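Local coordinates for protein SPD1 nuclease (Streptococcus pyogenes, PDB 2XGR) that acts as a prophage-encoded extracellular DNase, probably a metal-dependent endonuclease of the His-Me finger group that hydrolyses DNA, at residues V38-T43 / P175-D180; L199-I204 / N218-D223. All coordinates share one frame; numbering follows the deposited sequence.

How the contacts relate
Contacts 1 and 2 belong to the same antiparallel sheet, and their centres lie about 11 Å apart. Contact 1 (38-43 with 175-180) lies at the surface and rests on two aromatic rings, with no hydrogen bond across it. Contact 2 (199-204 with 218-223) is partly buried. There a buried tyrosine meets a carboxylate that has further hydrogen bonds of its own. Strands 178-186 and 196-204 join the two contacts. They are sheet neighbours, and backbone bonds such as Trp178 O to Ile204 N, 2.8 Å, run directly between them. Helix 160-173 meets both: Trp170 reaches His40 and Phe177, and Leu167 reaches Tyr201.

Contact 1 of 2, residues V38-T43 / P175-D180; sequences VSHANT and PDFWLD
His40 and Phe177 meet through their rings at the surface, beside the large antiparallel sheet of this His-Me finger nuclease. His40 lies on strand 39-46, and Phe177 comes just before strand 178-186. The two strands are not paired with each other. Strands 209-214 and 196-204 come between them in the sheet, and the CA atoms of His40 and Phe177 are 11.2 Å apart. The side chains alone bridge this distance. The ring planes are turned 80° against each other, with 5.9 Å between the centroids of the His40 and Phe177 rings, so there is no parallel overlap.

The tight part is small. CE2 of Phe177 sits against one end of the imidazole, 4.1 Å from His40 CE1 and slightly nearer to NE2. Around it, the ring of Trp170 on helix 160-173 meets His40 and also touches Phe177. His174 makes an edge-to-face pair with His40, and Leu211 of strand 209-214 packs against Phe177. The rest is looser. Both His40 and Phe177 stay partly exposed, and only 60 Å² is buried between the segments. The chi1 of His40, 65°, sets CG between the backbone N and the carbonyl carbon and turns the imidazole toward the phenylalanine. There NE2 of His40 lies at the edge of the Phe177 ring, near its plane and 4.0 Å from Phe177 CE2.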
# COMPACT_ATOMS: atom_id res chain seq x y z
N VAL A 38 9.14 -14.44 3.50
CA VAL A 38 7.90 -14.01 2.86
C VAL A 38 7.15 -15.25 2.37
O VAL A 38 7.70 -16.07 1.65
CB VAL A 38 8.16 -12.99 1.73
CG1 VAL A 38 6.89 -12.79 0.89
CG2 VAL A 38 8.71 -11.69 2.33
N SER A 39 5.91 -15.43 2.81
CA SER A 39 5.23 -16.70 2.52
C SER A 39 3.74 -16.42 2.49
O SER A 39 3.31 -15.27 2.74
CB SER A 39 5.57 -17.72 3.66
OG SER A 39 4.98 -17.28 4.92
N HIS A 40 2.94 -17.46 2.26
CA HIS A 40 1.48 -17.33 2.44
C HIS A 40 0.96 -18.66 2.95
O HIS A 40 1.65 -19.65 2.78
CB HIS A 40 0.78 -16.98 1.10
CG HIS A 40 0.85 -18.04 0.04
ND1 HIS A 40 -0.09 -19.04 -0.10
CD2 HIS A 40 1.68 -18.16 -1.01
CE1 HIS A 40 0.20 -19.78 -1.16
NE2 HIS A 40 1.30 -19.29 -1.71
N ALA A 41 -0.26 -18.66 3.45
CA ALA A 41 -0.95 -19.88 3.81
C ALA A 41 -2.35 -19.83 3.21
O ALA A 41 -3.05 -18.77 3.25
CB ALA A 41 -0.96 -19.98 5.37
N ASN A 42 -2.83 -20.95 2.66
CA ASN A 42 -4.22 -20.95 2.22
C ASN A 42 -5.20 -20.97 3.39
O ASN A 42 -5.18 -21.90 4.17
CB ASN A 42 -4.51 -22.15 1.29
CG ASN A 42 -5.76 -21.95 0.42
OD1 ASN A 42 -6.71 -21.23 0.77
ND2 ASN A 42 -5.73 -22.55 -0.78
N THR A 43 -6.08 -20.00 3.47
CA THR A 43 -7.09 -20.01 4.53
C THR A 43 -8.26 -20.98 4.22
O THR A 43 -9.08 -21.28 5.10
CB THR A 43 -7.69 -18.65 4.76
OG1 THR A 43 -8.45 -18.30 3.61
CG2 THR A 43 -6.57 -17.61 5.00
N PRO A 175 2.84 -16.38 -10.14
CA PRO A 175 2.32 -15.59 -11.25
C PRO A 175 0.86 -15.87 -11.59
O PRO A 175 0.26 -15.09 -12.33
CB PRO A 175 3.23 -15.97 -12.44
CG PRO A 175 3.74 -17.38 -12.08
CD PRO A 175 3.97 -17.25 -10.58
N ASP A 176 0.31 -16.99 -11.08
CA ASP A 176 -1.07 -17.28 -11.33
C ASP A 176 -2.01 -16.76 -10.25
O ASP A 176 -3.23 -16.83 -10.42
CB ASP A 176 -1.29 -18.79 -11.52
CG ASP A 176 -0.59 -19.33 -12.80
OD1 ASP A 176 -0.74 -18.72 -13.90
OD2 ASP A 176 0.18 -20.30 -12.65
N PHE A 177 -1.45 -16.25 -9.16
CA PHE A 177 -2.27 -15.79 -8.03
C PHE A 177 -2.43 -14.26 -8.11
O PHE A 177 -1.74 -13.56 -8.88
CB PHE A 177 -1.63 -16.16 -6.68
CG PHE A 177 -1.60 -17.67 -6.41
CD1 PHE A 177 -2.39 -18.52 -7.17
CD2 PHE A 177 -0.84 -18.19 -5.34
CE1 PHE A 177 -2.39 -19.93 -6.90
CE2 PHE A 177 -0.88 -19.59 -5.06
CZ PHE A 177 -1.66 -20.41 -5.84
N TRP A 178 -3.39 -13.76 -7.32
CA TRP A 178 -3.71 -12.32 -7.35
C TRP A 178 -3.38 -11.72 -6.00
O TRP A 178 -3.46 -12.41 -4.99
CB TRP A 178 -5.21 -12.13 -7.52
CG TRP A 178 -5.69 -12.67 -8.85
CD1 TRP A 178 -5.94 -13.99 -9.19
CD2 TRP A 178 -5.95 -11.89 -10.03
NE1 TRP A 178 -6.32 -14.07 -10.55
CE2 TRP A 178 -6.32 -12.80 -11.07
CE3 TRP A 178 -5.84 -10.51 -10.33
CZ2 TRP A 178 -6.64 -12.35 -12.36
CZ3 TRP A 178 -6.21 -10.08 -11.60
CH2 TRP A 178 -6.56 -11.00 -12.61
N LEU A 179 -3.01 -10.46 -6.02
CA LEU A 179 -2.89 -9.65 -4.79
C LEU A 179 -4.04 -8.69 -4.76
O LEU A 179 -4.29 -7.95 -5.75
CB LEU A 179 -1.57 -8.89 -4.88
CG LEU A 179 -1.42 -7.79 -3.79
CD1 LEU A 179 -1.43 -8.41 -2.33
CD2 LEU A 179 -0.12 -6.95 -4.04
N ASP A 180 -4.76 -8.64 -3.63
CA ASP A 180 -5.75 -7.59 -3.43
C ASP A 180 -5.09 -6.68 -2.40
O ASP A 180 -4.75 -7.10 -1.28
CB ASP A 180 -7.08 -8.20 -2.89
CG ASP A 180 -8.14 -7.14 -2.63
OD1 ASP A 180 -7.98 -6.35 -1.69
OD2 ASP A 180 -9.11 -7.07 -3.44

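Contact 2 of 2, residues L199-I204 / N218-D223; sequences LQYVGI and NKESID
Tyr201 OH donates a hydrogen bond to the carboxylate of Glu220. The bond from Tyr201 OH to Glu220 OE2 is short, 2.6 Å. OE2 is met on its anti side, and the donor stands 22° out of the carboxylate plane. Relative to the tyrosine, OE2 lies at the ring edge and in the ring plane. The ring and carboxylate planes are 37° apart. The glutamate touches with more than its oxygen, since Glu220 CG is 3.2 Å from Tyr201 OH.

The chi1 of Tyr201, 48°, puts CG between the backbone N and the carbonyl carbon, and from there the ring carries its hydroxyl toward Glu220. The Glu220 chain is extended beyond CG and brings the carboxylate to meet it.

The backbone N of Leu215 gives a second hydrogen bond to OE2, and that of Ser217 bonds to OE1. Both oxygens are thus engaged, which limits rotation of the group. These bonds and the tyrosine hydrogen bond would probably favour the ionised glutamate. The tyrosine side chain is placed by Leu167 of helix 160-173, Leu179 of the neighbouring strand and Leu215, while its backbone is hydrogen-bonded to Thr228.

Strand 196-204 lies inside the antiparallel sheet of this nuclease and pairs with three strands, 178-186, 209-214 and 228-233. Helix 160-173 packs on the tyrosine's side of that sheet. The hydrogen bond joins this inner strand to the segment that runs from strand 209-214 into strand 221-222, within the fold of a His-Me finger endonuclease.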
# COMPACT_ATOMS: atom_id res chain seq x y z
N LEU A 199 -2.20 -0.15 5.18
CA LEU A 199 -2.00 -1.04 4.09
C LEU A 199 -2.76 -2.32 4.39
O LEU A 199 -2.52 -2.93 5.42
CB LEU A 199 -0.48 -1.43 4.01
CG LEU A 199 0.47 -0.32 3.49
CD1 LEU A 199 0.65 0.82 4.55
CD2 LEU A 199 1.84 -0.95 3.17
N GLN A 200 -3.57 -2.80 3.44
CA GLN A 200 -4.40 -4.00 3.66
C GLN A 200 -4.17 -4.97 2.50
O GLN A 200 -4.29 -4.58 1.33
CB GLN A 200 -5.91 -3.61 3.63
CG GLN A 200 -6.82 -4.79 3.86
CD GLN A 200 -8.23 -4.40 3.55
OE1 GLN A 200 -8.88 -3.73 4.37
NE2 GLN A 200 -8.66 -4.65 2.29
N TYR A 201 -3.76 -6.20 2.79
CA TYR A 201 -3.44 -7.08 1.68
C TYR A 201 -3.80 -8.53 1.96
O TYR A 201 -3.76 -9.00 3.13
CB TYR A 201 -1.93 -6.98 1.27
CG TYR A 201 -0.97 -7.05 2.44
CD1 TYR A 201 -0.54 -8.28 2.95
CD2 TYR A 201 -0.51 -5.87 3.06
CE1 TYR A 201 0.43 -8.33 4.02
CE2 TYR A 201 0.43 -5.96 4.14
CZ TYR A 201 0.91 -7.18 4.56
OH TYR A 201 1.81 -7.20 5.61
N VAL A 202 -4.14 -9.23 0.89
CA VAL A 202 -4.40 -10.68 0.99
C VAL A 202 -4.20 -11.21 -0.42
O VAL A 202 -4.33 -10.43 -1.40
CB VAL A 202 -5.78 -10.96 1.49
CG1 VAL A 202 -6.85 -10.47 0.44
CG2 VAL A 202 -6.02 -12.52 1.82
N GLY A 203 -3.88 -12.50 -0.54
CA GLY A 203 -3.72 -13.11 -1.89
C GLY A 203 -5.01 -13.85 -2.24
O GLY A 203 -5.86 -14.13 -1.36
N ILE A 204 -5.23 -14.07 -3.54
CA ILE A 204 -6.39 -14.86 -3.97
C ILE A 204 -5.89 -15.89 -5.02
O ILE A 204 -5.15 -15.55 -5.93
CB ILE A 204 -7.45 -13.98 -4.64
CG1 ILE A 204 -7.91 -12.87 -3.67
CG2 ILE A 204 -8.77 -14.83 -4.93
CD1 ILE A 204 -8.95 -11.86 -4.30
N ASN A 218 6.71 -7.01 12.37
CA ASN A 218 5.95 -7.09 13.65
C ASN A 218 4.65 -6.24 13.64
O ASN A 218 3.91 -6.29 14.62
CB ASN A 218 6.83 -6.55 14.80
CG ASN A 218 8.00 -7.42 15.09
OD1 ASN A 218 7.95 -8.65 14.96
ND2 ASN A 218 9.11 -6.78 15.41
N LYS A 219 4.35 -5.59 12.52
CA LYS A 219 3.21 -4.68 12.43
C LYS A 219 1.98 -5.36 11.77
O LYS A 219 0.94 -4.71 11.67
CB LYS A 219 3.60 -3.44 11.62
CG LYS A 219 4.67 -2.60 12.26
CD LYS A 219 4.82 -1.26 11.53
CE LYS A 219 6.06 -0.53 11.99
NZ LYS A 219 5.67 -0.01 13.34
N GLU A 220 2.10 -6.61 11.34
CA GLU A 220 1.03 -7.24 10.53
C GLU A 220 -0.08 -7.73 11.44
O GLU A 220 0.19 -8.56 12.33
CB GLU A 220 1.58 -8.39 9.76
CG GLU A 220 2.60 -7.81 8.70
CD GLU A 220 3.23 -8.94 7.94
OE1 GLU A 220 4.10 -9.67 8.47
OE2 GLU A 220 2.74 -9.25 6.84
N SER A 221 -1.30 -7.26 11.20
CA SER A 221 -2.43 -7.64 12.04
C SER A 221 -3.40 -8.36 11.11
O SER A 221 -3.84 -7.78 10.13
CB SER A 221 -3.08 -6.41 12.69
OG SER A 221 -4.32 -6.76 13.35
N ILE A 222 -3.81 -9.56 11.49
CA ILE A 222 -4.59 -10.42 10.63
C ILE A 222 -6.00 -10.47 11.18
O ILE A 222 -6.17 -10.50 12.39
CB ILE A 222 -4.01 -11.83 10.62
CG1 ILE A 222 -2.53 -11.74 10.17
CG2 ILE A 222 -4.71 -12.68 9.62
CD1 ILE A 222 -1.65 -12.76 10.95
N ASP A 223 -7.02 -10.34 10.31
CA ASP A 223 -8.40 -10.32 10.80
C ASP A 223 -8.97 -11.75 10.74
O ASP A 223 -8.23 -12.72 10.47
CB ASP A 223 -9.27 -9.32 10.00
CG ASP A 223 -9.56 -9.80 8.55
OD1 ASP A 223 -9.24 -10.93 8.08
OD2 ASP A 223 -10.09 -8.93 7.83